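PDB 4BPS: chorismatase, which hydrolyses chorismate to a dihydroxycyclohexadiene carboxylic acid and pyruvate, a step in the biosynthesis of the immunosuppressants FK506 and FK520. Local coordinates for residues G85-I90 with F123-S128; A117-V122 with A135-Y140; G257-Q262 with L306-R311. One frame throughout, in Å; residues are numbered along the deposited sequence. Where two conformers were deposited one is given.

Interaction 1. Residues G85-I90 with F123-S128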
ATOM      1  N   GLY A  85     -17.881   4.744 -10.515  1.00  6.29           N
ATOM      2  CA  GLY A  85     -18.964   3.805 -10.290  1.00  6.70           C
ATOM      3  C   GLY A  85     -18.692   2.913  -9.110  1.00  6.28           C
ATOM      4  O   GLY A  85     -17.692   3.086  -8.416  1.00  6.42           O
HETATM    5  N   MSE A  86     -19.622   1.999  -8.873  1.00  7.86           N
HETATM    6  CA  MSE A  86     -19.472   0.985  -7.846  0.62  8.09           C
HETATM    7  C   MSE A  86     -19.879  -0.360  -8.441  1.00  9.68           C
HETATM    8  O   MSE A  86     -20.964  -0.477  -9.026  1.00 11.17           O
HETATM    9  CB  MSE A  86     -20.349   1.312  -6.648  0.62  9.63           C
HETATM   10  CG  MSE A  86     -19.791   2.352  -5.677  0.62 11.42           C
HETATM   11 SE   MSE A  86     -20.287   2.097  -3.772  0.62 14.79          SE
HETATM   12  CE  MSE A  86     -21.120   0.346  -3.917  0.62 16.84           C
ATOM     13  N   ASP A  87     -19.023  -1.367  -8.290  1.00  9.00           N
ATOM     14  CA  ASP A  87     -19.298  -2.701  -8.798  1.00 10.60           C
ATOM     15  C   ASP A  87     -18.757  -3.696  -7.800  1.00  9.87           C
ATOM     16  O   ASP A  87     -17.594  -3.614  -7.429  1.00  9.07           O
ATOM     17  CB  ASP A  87     -18.593  -2.916 -10.132  1.00 12.73           C
ATOM     18  CG  ASP A  87     -19.241  -2.143 -11.255  1.00 14.33           C
ATOM     19  OD1 ASP A  87     -20.238  -2.665 -11.805  1.00 16.91           O
ATOM     20  OD2 ASP A  87     -18.772  -1.029 -11.576  1.00 13.15           O
ATOM     21  N   ASN A  88     -19.596  -4.639  -7.374  1.00 10.14           N
ATOM     22  CA  ASN A  88     -19.158  -5.707  -6.479  1.00 11.11           C
ATOM     23  C   ASN A  88     -18.488  -5.181  -5.214  1.00  9.75           C
ATOM     24  O   ASN A  88     -17.523  -5.783  -4.731  1.00 11.42           O
ATOM     25  CB  ASN A  88     -18.203  -6.655  -7.226  1.00 14.37           C
ATOM     26  CG  ASN A  88     -18.900  -7.427  -8.319  1.00 18.51           C
ATOM     27  OD1 ASN A  88     -19.962  -8.018  -8.092  1.00 20.85           O
ATOM     28  ND2 ASN A  88     -18.317  -7.430  -9.510  1.00 20.40           N
ATOM     29  N   GLY A  89     -19.001  -4.068  -4.678  1.00  9.40           N
ATOM     30  CA  GLY A  89     -18.457  -3.464  -3.471  1.00  9.35           C
ATOM     31  C   GLY A  89     -17.287  -2.538  -3.704  1.00  7.80           C
ATOM     32  O   GLY A  89     -16.826  -1.911  -2.771  1.00  7.80           O
ATOM     33  N   ILE A  90     -16.776  -2.487  -4.934  1.00  6.78           N
ATOM     34  CA  ILE A  90     -15.619  -1.654  -5.249  1.00  6.34           C
ATOM     35  C   ILE A  90     -16.114  -0.302  -5.733  1.00  6.22           C
ATOM     36  O   ILE A  90     -16.803  -0.232  -6.769  1.00  6.95           O
ATOM     37  CB  ILE A  90     -14.749  -2.293  -6.356  1.00  6.44           C
ATOM     38  CG1 ILE A  90     -14.345  -3.740  -6.022  1.00  6.91           C
ATOM     39  CG2 ILE A  90     -13.513  -1.418  -6.608  1.00  6.73           C
ATOM     40  CD1 ILE A  90     -13.795  -4.515  -7.233  1.00  7.84           C
ATOM     41  N   PHE A 123      -9.489  -8.085  -9.671  1.00  6.33           N
ATOM     42  CA  PHE A 123      -8.914  -8.520 -10.944  1.00  6.43           C
ATOM     43  C   PHE A 123      -9.960  -8.434 -12.046  1.00  6.74           C
ATOM     44  O   PHE A 123      -9.666  -7.992 -13.166  1.00  7.59           O
ATOM     45  CB  PHE A 123      -8.360  -9.938 -10.866  1.00  7.28           C
ATOM     46  CG  PHE A 123      -7.174 -10.107  -9.941  1.00  7.07           C
ATOM     47  CD1 PHE A 123      -6.056  -9.283 -10.005  1.00  8.65           C
ATOM     48  CD2 PHE A 123      -7.162 -11.143  -9.026  1.00  7.07           C
ATOM     49  CE1 PHE A 123      -4.971  -9.485  -9.166  1.00  9.37           C
ATOM     50  CE2 PHE A 123      -6.089 -11.336  -8.160  1.00  8.00           C
ATOM     51  CZ  PHE A 123      -4.993 -10.510  -8.236  1.00  8.77           C
ATOM     52  N   GLN A 124     -11.191  -8.866 -11.757  1.00  6.96           N
ATOM     53  CA  GLN A 124     -12.235  -8.815 -12.772  1.00  7.58           C
ATOM     54  C   GLN A 124     -12.580  -7.395 -13.186  1.00  6.92           C
ATOM     55  O   GLN A 124     -12.818  -7.155 -14.363  1.00  7.24           O
ATOM     56  CB  GLN A 124     -13.471  -9.542 -12.271  1.00 10.29           C
ATOM     57  CG  GLN A 124     -14.603  -9.555 -13.285  1.00 15.11           C
ATOM     58  CD  GLN A 124     -14.183 -10.026 -14.709  1.00 18.40           C
ATOM     59  OE1 GLN A 124     -13.448 -10.999 -14.864  1.00 22.11           O
ATOM     60  NE2 GLN A 124     -14.657  -9.325 -15.742  1.00 16.78           N
ATOM     61  N   LEU A 125     -12.632  -6.456 -12.234  1.00  7.26           N
ATOM     62  CA  LEU A 125     -12.940  -5.071 -12.561  1.00  7.53           C
ATOM     63  C   LEU A 125     -11.830  -4.460 -13.429  1.00  7.33           C
ATOM     64  O   LEU A 125     -12.091  -3.748 -14.397  1.00  7.60           O
ATOM     65  CB  LEU A 125     -13.110  -4.224 -11.291  1.00  8.52           C
ATOM     66  CG  LEU A 125     -13.565  -2.784 -11.564  1.00  9.28           C
ATOM     67  CD1 LEU A 125     -15.005  -2.760 -12.053  1.00 10.30           C
ATOM     68  CD2 LEU A 125     -13.394  -1.925 -10.305  1.00 10.36           C
ATOM     69  N   THR A 126     -10.578  -4.714 -13.061  1.00  7.67           N
ATOM     70  CA  THR A 126      -9.482  -4.181 -13.854  1.00  9.21           C
ATOM     71  C   THR A 126      -9.543  -4.729 -15.271  1.00  8.62           C
ATOM     72  O   THR A 126      -9.285  -3.995 -16.230  1.00  9.23           O
ATOM     73  CB  THR A 126      -8.107  -4.419 -13.203  1.00 12.35           C
ATOM     74  OG1 THR A 126      -7.827  -5.816 -13.108  1.00 14.00           O
ATOM     75  CG2 THR A 126      -8.007  -3.730 -11.831  1.00 13.62           C
ATOM     76  N   ARG A 127      -9.897  -5.998 -15.426  1.00  9.33           N
ATOM     77  CA  ARG A 127     -10.041  -6.553 -16.771  1.00 10.53           C
ATOM     78  C   ARG A 127     -11.228  -5.929 -17.516  1.00 10.82           C
ATOM     79  O   ARG A 127     -11.091  -5.489 -18.670  1.00 11.82           O
ATOM     80  CB  ARG A 127     -10.197  -8.069 -16.709  1.00 12.22           C
ATOM     81  CG  ARG A 127      -8.949  -8.782 -16.322  1.00 15.66           C
ATOM     82  CD  ARG A 127      -9.086 -10.271 -16.559  1.00 18.48           C
ATOM     83  NE  ARG A 127     -10.123 -10.915 -15.740  1.00 20.94           N
ATOM     84  CZ  ARG A 127      -9.911 -11.489 -14.554  1.00 22.10           C
ATOM     85  NH1 ARG A 127      -8.696 -11.513 -14.009  1.00 25.23           N
ATOM     86  NH2 ARG A 127     -10.922 -12.053 -13.915  1.00 19.46           N
ATOM     87  N   SER A 128     -12.392  -5.885 -16.865  1.00 10.04           N
ATOM     88  CA  SER A 128     -13.604  -5.414 -17.517  0.54 10.77           C
ATOM     89  C   SER A 128     -13.534  -3.942 -17.925  1.00  9.32           C
ATOM     90  O   SER A 128     -14.017  -3.572 -18.995  1.00 10.86           O
ATOM     91  CB  SER A 128     -14.795  -5.619 -16.588  0.54 13.56           C
ATOM     92  OG  SER A 128     -15.974  -5.120 -17.178  0.54 15.99           O
TER
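Asp-87 and Leu-125 are the residues whose CA atoms come nearest, 7.8 Å apart, where the end of strand 83-87 and the turn after it pass beside helix 112-129. No hydrogen bond joins the two segments; side chains alone make the contact, and Leu-125 carries the helix side of it. Its CG stands anti to the backbone N (chi1 -175°), which sends the forked end out to the strand and gives each methyl its own neighbour. CD2 meets Ile-90 tip to tip, 3.7 Å from Ile-90 CG2 and 4.0 Å from Ile-90 CD1, so it sits against both arms of the isoleucine. The Leu-125 and Asp-87 side chains cross at about a right angle, with Leu-125 CD1 4.1 Å from Asp-87 CB.

What brings Asp-87 and Ile-90 to the same helix is a beta hairpin. Residues 87 to 90 form a type I' turn, closed by paired backbone bonds between Asp-87 and Ile-90, with Asn-88 and Gly-89 at its corners, both at positive phi. The hairpin links the edge strand 83-87 to strand 90-94 in the six-stranded sheet of the YjgF-like N-terminal part, against which helix 112-129 packs.

The carboxylate of Asp-87 is held by the next strand, OD2 accepting from Trp-92 NE1; CB is its nearest atom to the leucine, with OD2 hardly farther. Leu-125 also touches Trp-92, while Ile-90 reaches on to Phe-193 of strand 189-196 and to Val-122, one turn earlier on the helix.

Interaction 2. Residues A117-V122 with A135-Y140; sequences ALYTNV and ARTWNY
Tyr-119 reaches from helix 112-129 to Asn-139 on strand 133-142, its phenolic O-H donating a hydrogen bond to the amide oxygen with Tyr-119 OH 2.6 Å from Asn-139 OD1. This is helix-on-sheet packing in the YjgF fold, and the strand residue belongs to the pocket that holds the bound 3-(2-carboxyethyl)benzoic acid. The hydroxyl approaches in the carbonyl plane, on a lone pair, at a C=O...O angle of 122°. OD1 in turn lies in the plane of the ring at its edge, with ring and amide planes 37° apart.

A water closes the arrangement. It donates to Tyr-119 OH at 2.7 Å, accepts from Asn-139 ND2 at 3.0 Å and is hydrogen-bonded to Thr-137 OG1 at 2.8 Å. Thr-137 turns that hydroxyl to the water from a position between its backbone N and carbonyl carbon (chi1 63°).

Farther out, Asn-139 ND2 also donates to Thr-180 O on the neighbouring strand, so both ends of the amide are gripped and its flip is fixed. Asn-139 touches the ligand and the substrate-binding Arg-162, making Tyr-119 a second-shell residue of the pocket. Beyond, Arg-136 NH2 donates to Thr-137 O at 2.8 Å, the carbonyl oxygen lying in the guanidinium plane.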
ATOM      1  N   ALA A 117     -12.535 -13.668  -2.714  1.00  5.70           N
ATOM      2  CA  ALA A 117     -13.629 -13.083  -3.479  1.00  6.20           C
ATOM      3  C   ALA A 117     -13.368 -11.597  -3.785  1.00  6.05           C
ATOM      4  O   ALA A 117     -13.610 -11.130  -4.892  1.00  6.03           O
ATOM      5  CB  ALA A 117     -14.952 -13.271  -2.754  1.00  7.38           C
ATOM      6  N   LEU A 118     -12.862 -10.867  -2.798  1.00  6.00           N
ATOM      7  CA  LEU A 118     -12.554  -9.462  -2.959  1.00  6.37           C
ATOM      8  C   LEU A 118     -11.494  -9.286  -4.043  1.00  5.92           C
ATOM      9  O   LEU A 118     -11.671  -8.487  -4.969  1.00  5.95           O
ATOM     10  CB  LEU A 118     -12.090  -8.924  -1.595  1.00  7.72           C
ATOM     11  CG  LEU A 118     -11.721  -7.450  -1.544  1.00  8.50           C
ATOM     12  CD1 LEU A 118     -11.922  -6.890  -0.132  1.00  9.52           C
ATOM     13  CD2 LEU A 118     -10.277  -7.241  -1.996  1.00  8.51           C
ATOM     14  N   TYR A 119     -10.401 -10.042  -3.959  1.00  5.58           N
ATOM     15  CA  TYR A 119      -9.363  -9.922  -4.981  1.00  5.68           C
ATOM     16  C   TYR A 119      -9.850 -10.398  -6.349  1.00  5.74           C
ATOM     17  O   TYR A 119      -9.500  -9.811  -7.359  1.00  5.87           O
ATOM     18  CB  TYR A 119      -8.062 -10.644  -4.559  1.00  6.26           C
ATOM     19  CG  TYR A 119      -7.087  -9.691  -3.898  1.00  6.69           C
ATOM     20  CD1 TYR A 119      -6.194  -8.970  -4.662  1.00  7.95           C
ATOM     21  CD2 TYR A 119      -7.104  -9.479  -2.528  1.00  6.77           C
ATOM     22  CE1 TYR A 119      -5.337  -8.035  -4.090  1.00  8.32           C
ATOM     23  CE2 TYR A 119      -6.258  -8.541  -1.951  1.00  7.13           C
ATOM     24  CZ  TYR A 119      -5.364  -7.830  -2.734  1.00  7.10           C
ATOM     25  OH  TYR A 119      -4.522  -6.879  -2.189  1.00  7.53           O
ATOM     26  N   THR A 120     -10.675 -11.448  -6.383  1.00  5.73           N
ATOM     27  CA  THR A 120     -11.287 -11.846  -7.656  1.00  5.95           C
ATOM     28  C   THR A 120     -12.025 -10.668  -8.278  1.00  5.75           C
ATOM     29  O   THR A 120     -11.927 -10.412  -9.474  1.00  6.00           O
ATOM     30  CB  THR A 120     -12.241 -13.018  -7.461  1.00  6.91           C
ATOM     31  OG1 THR A 120     -11.501 -14.212  -7.166  1.00  7.34           O
ATOM     32  CG2 THR A 120     -13.068 -13.273  -8.726  1.00  7.45           C
ATOM     33  N   ASN A 121     -12.776  -9.963  -7.448  1.00  5.59           N
ATOM     34  CA  ASN A 121     -13.562  -8.843  -7.939  1.00  6.84           C
ATOM     35  C   ASN A 121     -12.654  -7.698  -8.419  1.00  6.14           C
ATOM     36  O   ASN A 121     -12.951  -7.064  -9.438  1.00  6.16           O
ATOM     37  CB  ASN A 121     -14.552  -8.362  -6.880  1.00  8.16           C
ATOM     38  CG  ASN A 121     -15.672  -9.362  -6.660  1.00 10.72           C
ATOM     39  OD1 ASN A 121     -15.963 -10.167  -7.542  1.00 13.53           O
ATOM     40  ND2 ASN A 121     -16.264  -9.352  -5.484  1.00 10.70           N
ATOM     41  N   VAL A 122     -11.543  -7.457  -7.725  1.00  6.37           N
ATOM     42  CA  VAL A 122     -10.566  -6.465  -8.181  1.00  6.64           C
ATOM     43  C   VAL A 122      -9.969  -6.849  -9.541  1.00  6.45           C
ATOM     44  O   VAL A 122      -9.938  -6.027 -10.484  1.00  6.99           O
ATOM     45  CB  VAL A 122      -9.472  -6.253  -7.126  1.00  7.34           C
ATOM     46  CG1 VAL A 122      -8.319  -5.417  -7.670  1.00  7.47           C
ATOM     47  CG2 VAL A 122     -10.045  -5.607  -5.861  1.00  8.23           C
ATOM     48  N   ALA A 135      -0.802  -1.265 -10.291  1.00  5.46           N
ATOM     49  CA  ALA A 135       0.331  -0.391 -10.005  1.00  5.70           C
ATOM     50  C   ALA A 135       0.693  -0.307  -8.529  1.00  4.89           C
ATOM     51  O   ALA A 135       1.837   0.002  -8.200  1.00  5.72           O
ATOM     52  CB  ALA A 135       0.036   1.024 -10.499  1.00  7.15           C
ATOM     53  N   ARG A 136      -0.287  -0.510  -7.651  1.00  4.77           N
ATOM     54  CA  ARG A 136      -0.056  -0.364  -6.222  1.00  4.74           C
ATOM     55  C   ARG A 136      -1.259  -0.957  -5.517  1.00  4.52           C
ATOM     56  O   ARG A 136      -2.393  -0.706  -5.957  1.00  4.75           O
ATOM     57  CB  ARG A 136       0.100   1.114  -5.831  1.00  5.08           C
ATOM     58  CG  ARG A 136       1.218   1.417  -4.878  1.00  5.51           C
ATOM     59  CD  ARG A 136       1.080   0.773  -3.497  1.00  5.08           C
ATOM     60  NE  ARG A 136       2.107   1.246  -2.566  1.00  4.99           N
ATOM     61  CZ  ARG A 136       2.175   0.807  -1.320  1.00  4.32           C
ATOM     62  NH1 ARG A 136       3.099   1.277  -0.494  1.00  4.92           N
ATOM     63  NH2 ARG A 136       1.328  -0.114  -0.914  1.00  5.02           N
ATOM     64  N   THR A 137      -1.063  -1.731  -4.459  1.00  4.41           N
ATOM     65  CA  THR A 137      -2.159  -2.198  -3.641  1.00  4.54           C
ATOM     66  C   THR A 137      -1.867  -1.898  -2.176  1.00  4.39           C
ATOM     67  O   THR A 137      -0.709  -1.828  -1.759  1.00  4.54           O
ATOM     68  CB  THR A 137      -2.400  -3.726  -3.793  1.00  5.13           C
ATOM     69  OG1 THR A 137      -1.251  -4.446  -3.334  1.00  5.22           O
ATOM     70  CG2 THR A 137      -2.731  -4.097  -5.223  1.00  5.84           C
ATOM     71  N   TRP A 138      -2.942  -1.756  -1.391  1.00  4.08           N
ATOM     72  CA  TRP A 138      -2.815  -1.640   0.061  1.00  4.24           C
ATOM     73  C   TRP A 138      -3.867  -2.541   0.688  1.00  4.54           C
ATOM     74  O   TRP A 138      -5.001  -2.612   0.208  1.00  5.32           O
ATOM     75  CB  TRP A 138      -3.079  -0.226   0.551  1.00  4.55           C
ATOM     76  CG  TRP A 138      -2.092   0.843   0.157  1.00  4.85           C
ATOM     77  CD1 TRP A 138      -1.115   1.371   0.947  1.00  4.93           C
ATOM     78  CD2 TRP A 138      -2.035   1.564  -1.104  1.00  4.72           C
ATOM     79  NE1 TRP A 138      -0.462   2.382   0.272  1.00  5.05           N
ATOM     80  CE2 TRP A 138      -0.992   2.511  -0.986  1.00  4.63           C
ATOM     81  CE3 TRP A 138      -2.764   1.512  -2.298  1.00  4.93           C
ATOM     82  CZ2 TRP A 138      -0.664   3.408  -2.014  1.00  5.23           C
ATOM     83  CZ3 TRP A 138      -2.437   2.399  -3.316  1.00  5.26           C
ATOM     84  CH2 TRP A 138      -1.399   3.340  -3.162  1.00  5.45           C
ATOM     85  N   ASN A 139      -3.488  -3.169   1.793  1.00  4.44           N
ATOM     86  CA  ASN A 139      -4.372  -4.041   2.567  1.00  4.73           C
ATOM     87  C   ASN A 139      -4.284  -3.617   4.025  1.00  4.09           C
ATOM     88  O   ASN A 139      -3.226  -3.731   4.650  1.00  4.73           O
ATOM     89  CB  ASN A 139      -3.950  -5.514   2.441  1.00  5.37           C
ATOM     90  CG  ASN A 139      -3.767  -5.938   0.999  1.00  5.41           C
ATOM     91  OD1 ASN A 139      -4.736  -6.255   0.323  1.00  6.19           O
ATOM     92  ND2 ASN A 139      -2.514  -5.922   0.512  1.00  5.74           N
ATOM     93  N   TYR A 140      -5.410  -3.117   4.536  1.00  4.08           N
ATOM     94  CA  TYR A 140      -5.526  -2.679   5.939  1.00  4.41           C
ATOM     95  C   TYR A 140      -6.332  -3.771   6.636  1.00  4.13           C
ATOM     96  O   TYR A 140      -7.533  -3.910   6.385  1.00  4.52           O
ATOM     97  CB  TYR A 140      -6.197  -1.317   6.022  1.00  4.87           C
ATOM     98  CG  TYR A 140      -5.429  -0.242   5.255  1.00  4.88           C
ATOM     99  CD1 TYR A 140      -4.253   0.287   5.780  1.00  4.84           C
ATOM    100  CD2 TYR A 140      -5.851   0.223   4.016  1.00  5.16           C
ATOM    101  CE1 TYR A 140      -3.537   1.254   5.118  1.00  5.10           C
ATOM    102  CE2 TYR A 140      -5.143   1.198   3.331  1.00  4.96           C
ATOM    103  CZ  TYR A 140      -3.984   1.718   3.887  1.00  4.83           C
ATOM    104  OH  TYR A 140      -3.240   2.682   3.273  1.00  5.39           O
TER
HETATM  105  O   HOH W   1      -1.840  -6.899  -2.235  1.00  5.67           O

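Interaction 3. Residues G257-Q262 with L306-R311; sequences GDVTGQ and LDTVRR
Val-259, Thr-308 and Val-309 bury the most surface where the first turn of helix 259-274 meets the beginning of helix 306-314. Val-259 divides its two methyls between the other two residues. Its CG2 packs 3.6 Å from Val-309 CG2, the side chains crossing at about a right angle, while its CG1 comes to 4.1 Å from Thr-308 CG2. A chi1 of 71° spreads the valine in this way, placing CG2 anti to the backbone N.

With OG1 of Thr-308 turned beside the backbone N (chi1 -60°), CG2 is the branch that reaches across, and it also lies 3.4 Å from Thr-260 OG1. The nearest CA atoms of the two segments, those of Thr-260 and Val-309, are 6.6 Å apart.

Both valines also touch Val-337, next to the proton acceptor Glu-338, and Val-309 touches Val-298 and Val-300 of strand 296-300, so the helices meet over the C-terminal sheet. Asp-258 N-caps the first, its OD1 accepting from Gly-261 N at 2.9 Å.

The contacts are methyl to methyl, except where Thr-308 CG2 meets a hydroxyl oxygen; with no hydrogen bond between the segments, the contact rests on van der Waals fit of small branched side chains.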
ATOM      1  N   GLY A 257      13.205  -6.868  18.760  1.00  6.01           N
ATOM      2  CA  GLY A 257      12.979  -6.054  19.945  1.00  6.32           C
ATOM      3  C   GLY A 257      13.608  -4.677  19.897  1.00  6.52           C
ATOM      4  O   GLY A 257      13.544  -3.961  20.898  1.00  7.37           O
ATOM      5  N   ASP A 258      14.166  -4.274  18.748  1.00  5.87           N
ATOM      6  CA  ASP A 258      14.984  -3.064  18.643  1.00  5.98           C
ATOM      7  C   ASP A 258      14.378  -2.186  17.538  1.00  5.53           C
ATOM      8  O   ASP A 258      14.707  -2.336  16.369  1.00  5.57           O
ATOM      9  CB  ASP A 258      16.420  -3.508  18.329  1.00  6.78           C
ATOM     10  CG  ASP A 258      17.333  -2.391  17.872  1.00  7.17           C
ATOM     11  OD1 ASP A 258      17.027  -1.198  18.102  1.00  7.69           O
ATOM     12  OD2 ASP A 258      18.412  -2.727  17.309  1.00  8.42           O
ATOM     13  N   VAL A 259      13.460  -1.296  17.910  1.00  5.56           N
ATOM     14  CA  VAL A 259      12.724  -0.562  16.889  1.00  5.34           C
ATOM     15  C   VAL A 259      13.645   0.392  16.138  1.00  5.32           C
ATOM     16  O   VAL A 259      13.431   0.655  14.947  1.00  6.20           O
ATOM     17  CB  VAL A 259      11.507   0.171  17.470  1.00  5.98           C
ATOM     18  CG1 VAL A 259      11.913   1.370  18.338  1.00  7.33           C
ATOM     19  CG2 VAL A 259      10.567   0.575  16.363  1.00  6.14           C
ATOM     20  N   THR A 260      14.651   0.935  16.814  1.00  5.83           N
ATOM     21  CA  THR A 260      15.593   1.820  16.141  1.00  5.99           C
ATOM     22  C   THR A 260      16.333   1.059  15.032  1.00  5.80           C
ATOM     23  O   THR A 260      16.411   1.518  13.888  1.00  6.03           O
ATOM     24  CB  THR A 260      16.581   2.408  17.149  1.00  7.40           C
ATOM     25  OG1 THR A 260      15.869   3.266  18.029  1.00  8.39           O
ATOM     26  CG2 THR A 260      17.677   3.217  16.452  1.00  8.91           C
ATOM     27  N   GLY A 261      16.884  -0.108  15.373  1.00  5.62           N
ATOM     28  CA  GLY A 261      17.585  -0.908  14.389  1.00  6.17           C
ATOM     29  C   GLY A 261      16.688  -1.360  13.241  1.00  5.45           C
ATOM     30  O   GLY A 261      17.067  -1.290  12.067  1.00  6.05           O
ATOM     31  N   GLN A 262      15.459  -1.792  13.556  1.00  5.21           N
ATOM     32  CA  GLN A 262      14.525  -2.160  12.494  1.00  5.24           C
ATOM     33  C   GLN A 262      14.223  -0.971  11.601  1.00  5.07           C
ATOM     34  O   GLN A 262      14.130  -1.123  10.381  1.00  5.23           O
ATOM     35  CB  GLN A 262      13.224  -2.759  13.024  1.00  5.14           C
ATOM     36  CG  GLN A 262      13.411  -4.148  13.638  1.00  5.46           C
ATOM     37  CD  GLN A 262      12.103  -4.855  13.869  1.00  5.42           C
ATOM     38  OE1 GLN A 262      11.030  -4.434  13.420  1.00  5.49           O
ATOM     39  NE2 GLN A 262      12.166  -5.957  14.578  1.00  6.52           N
ATOM     40  N   LEU A 306       6.710   5.588  19.036  1.00  7.38           N
ATOM     41  CA  LEU A 306       6.442   6.499  17.936  1.00  8.54           C
ATOM     42  C   LEU A 306       7.431   7.651  17.896  1.00  8.34           C
ATOM     43  O   LEU A 306       7.929   7.976  16.836  1.00  8.46           O
ATOM     44  CB  LEU A 306       4.995   7.025  17.968  1.00 12.52           C
ATOM     45  CG  LEU A 306       4.046   6.330  16.955  1.00 15.40           C
ATOM     46  CD1 LEU A 306       3.498   5.047  17.576  1.00 16.33           C
ATOM     47  CD2 LEU A 306       2.915   7.172  16.425  1.00 16.87           C
ATOM     48  N   ASP A 307       7.735   8.261  19.035  1.00  9.36           N
ATOM     49  CA  ASP A 307       8.673   9.381  18.988  1.00 11.41           C
ATOM     50  C   ASP A 307      10.094   8.906  18.643  1.00 10.11           C
ATOM     51  O   ASP A 307      10.811   9.594  17.945  1.00 10.17           O
ATOM     52  CB  ASP A 307       8.674  10.177  20.280  1.00 15.74           C
ATOM     53  CG  ASP A 307       9.299  11.547  20.090  1.00 20.36           C
ATOM     54  OD1 ASP A 307       8.761  12.345  19.282  1.00 21.48           O
ATOM     55  OD2 ASP A 307      10.340  11.821  20.720  1.00 22.94           O
ATOM     56  N   THR A 308      10.489   7.741  19.141  1.00  9.56           N
ATOM     57  CA  THR A 308      11.776   7.158  18.811  1.00  9.71           C
ATOM     58  C   THR A 308      11.897   7.036  17.287  1.00  8.55           C
ATOM     59  O   THR A 308      12.891   7.461  16.678  1.00  8.97           O
ATOM     60  CB  THR A 308      11.917   5.774  19.474  1.00 11.00           C
ATOM     61  OG1 THR A 308      11.820   5.925  20.893  1.00 13.29           O
ATOM     62  CG2 THR A 308      13.252   5.126  19.123  1.00 11.31           C
ATOM     63  N   VAL A 309      10.868   6.463  16.679  1.00  7.10           N
ATOM     64  CA  VAL A 309      10.868   6.280  15.241  1.00  7.08           C
ATOM     65  C   VAL A 309      10.823   7.607  14.484  1.00  6.95           C
ATOM     66  O   VAL A 309      11.532   7.777  13.488  1.00  6.85           O
ATOM     67  CB  VAL A 309       9.700   5.353  14.832  1.00  7.03           C
ATOM     68  CG1 VAL A 309       9.456   5.374  13.329  1.00  6.87           C
ATOM     69  CG2 VAL A 309       9.964   3.937  15.312  1.00  7.56           C
ATOM     70  N   ARG A 310      10.014   8.541  14.966  1.00  7.13           N
ATOM     71  CA  ARG A 310       9.930   9.853  14.335  1.00  8.08           C
ATOM     72  C   ARG A 310      11.327  10.474  14.225  1.00  8.28           C
ATOM     73  O   ARG A 310      11.680  11.029  13.178  1.00  8.29           O
ATOM     74  CB  ARG A 310       9.012  10.783  15.127  1.00  8.83           C
ATOM     75  CG  ARG A 310       8.695  12.061  14.365  1.00 10.34           C
ATOM     76  CD  ARG A 310       7.757  12.994  15.150  1.00 13.45           C
ATOM     77  NE  ARG A 310       6.472  12.361  15.487  1.00 17.80           N
ATOM     78  CZ  ARG A 310       5.440  12.243  14.655  1.00 23.52           C
ATOM     79  NH1 ARG A 310       5.514  12.733  13.422  1.00 25.58           N
ATOM     80  NH2 ARG A 310       4.321  11.649  15.061  1.00 25.87           N
ATOM     81  N   ARG A 311      12.113  10.355  15.295  1.00  8.06           N
ATOM     82  CA  ARG A 311      13.435  10.967  15.328  1.00  9.10           C
ATOM     83  C   ARG A 311      14.414  10.257  14.387  1.00  8.61           C
ATOM     84  O   ARG A 311      15.216  10.916  13.711  1.00  9.77           O
ATOM     85  CB  ARG A 311      13.977  11.030  16.772  1.00 11.42           C
ATOM     86  CG  ARG A 311      13.167  11.983  17.668  1.00 15.23           C
ATOM     87  CD  ARG A 311      13.811  12.279  19.030  1.00 22.75           C
ATOM     88  NE  ARG A 311      14.530  11.137  19.590  1.00 30.69           N
ATOM     89  CZ  ARG A 311      14.016  10.270  20.459  1.00 35.58           C
ATOM     90  NH1 ARG A 311      12.762  10.406  20.878  1.00 37.19           N
ATOM     91  NH2 ARG A 311      14.761   9.260  20.909  1.00 36.13           N
TER

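Interactions 1 and 2 use successive parts of helix 112-129, and both meet one six-stranded sheet, at its edge hairpin and at strand 133-142. Their centres are 10 Å apart and they touch, Ile-90 CD1 lying 3.5 Å from Asn-121 O. Along the chain their segments alternate, so the two contacts interlock within the N-terminal part of the protein. Interaction 3 comes later in sequence, on the opposite side of the chain's centre, about 39 Å from interaction 1 and 30 Å from interaction 2 between centres. Its helices lie against the C-terminal sheet, and its nearest atoms are about 14 Å from those of interaction 2, which borders the ligand pocket from the N-terminal sheet.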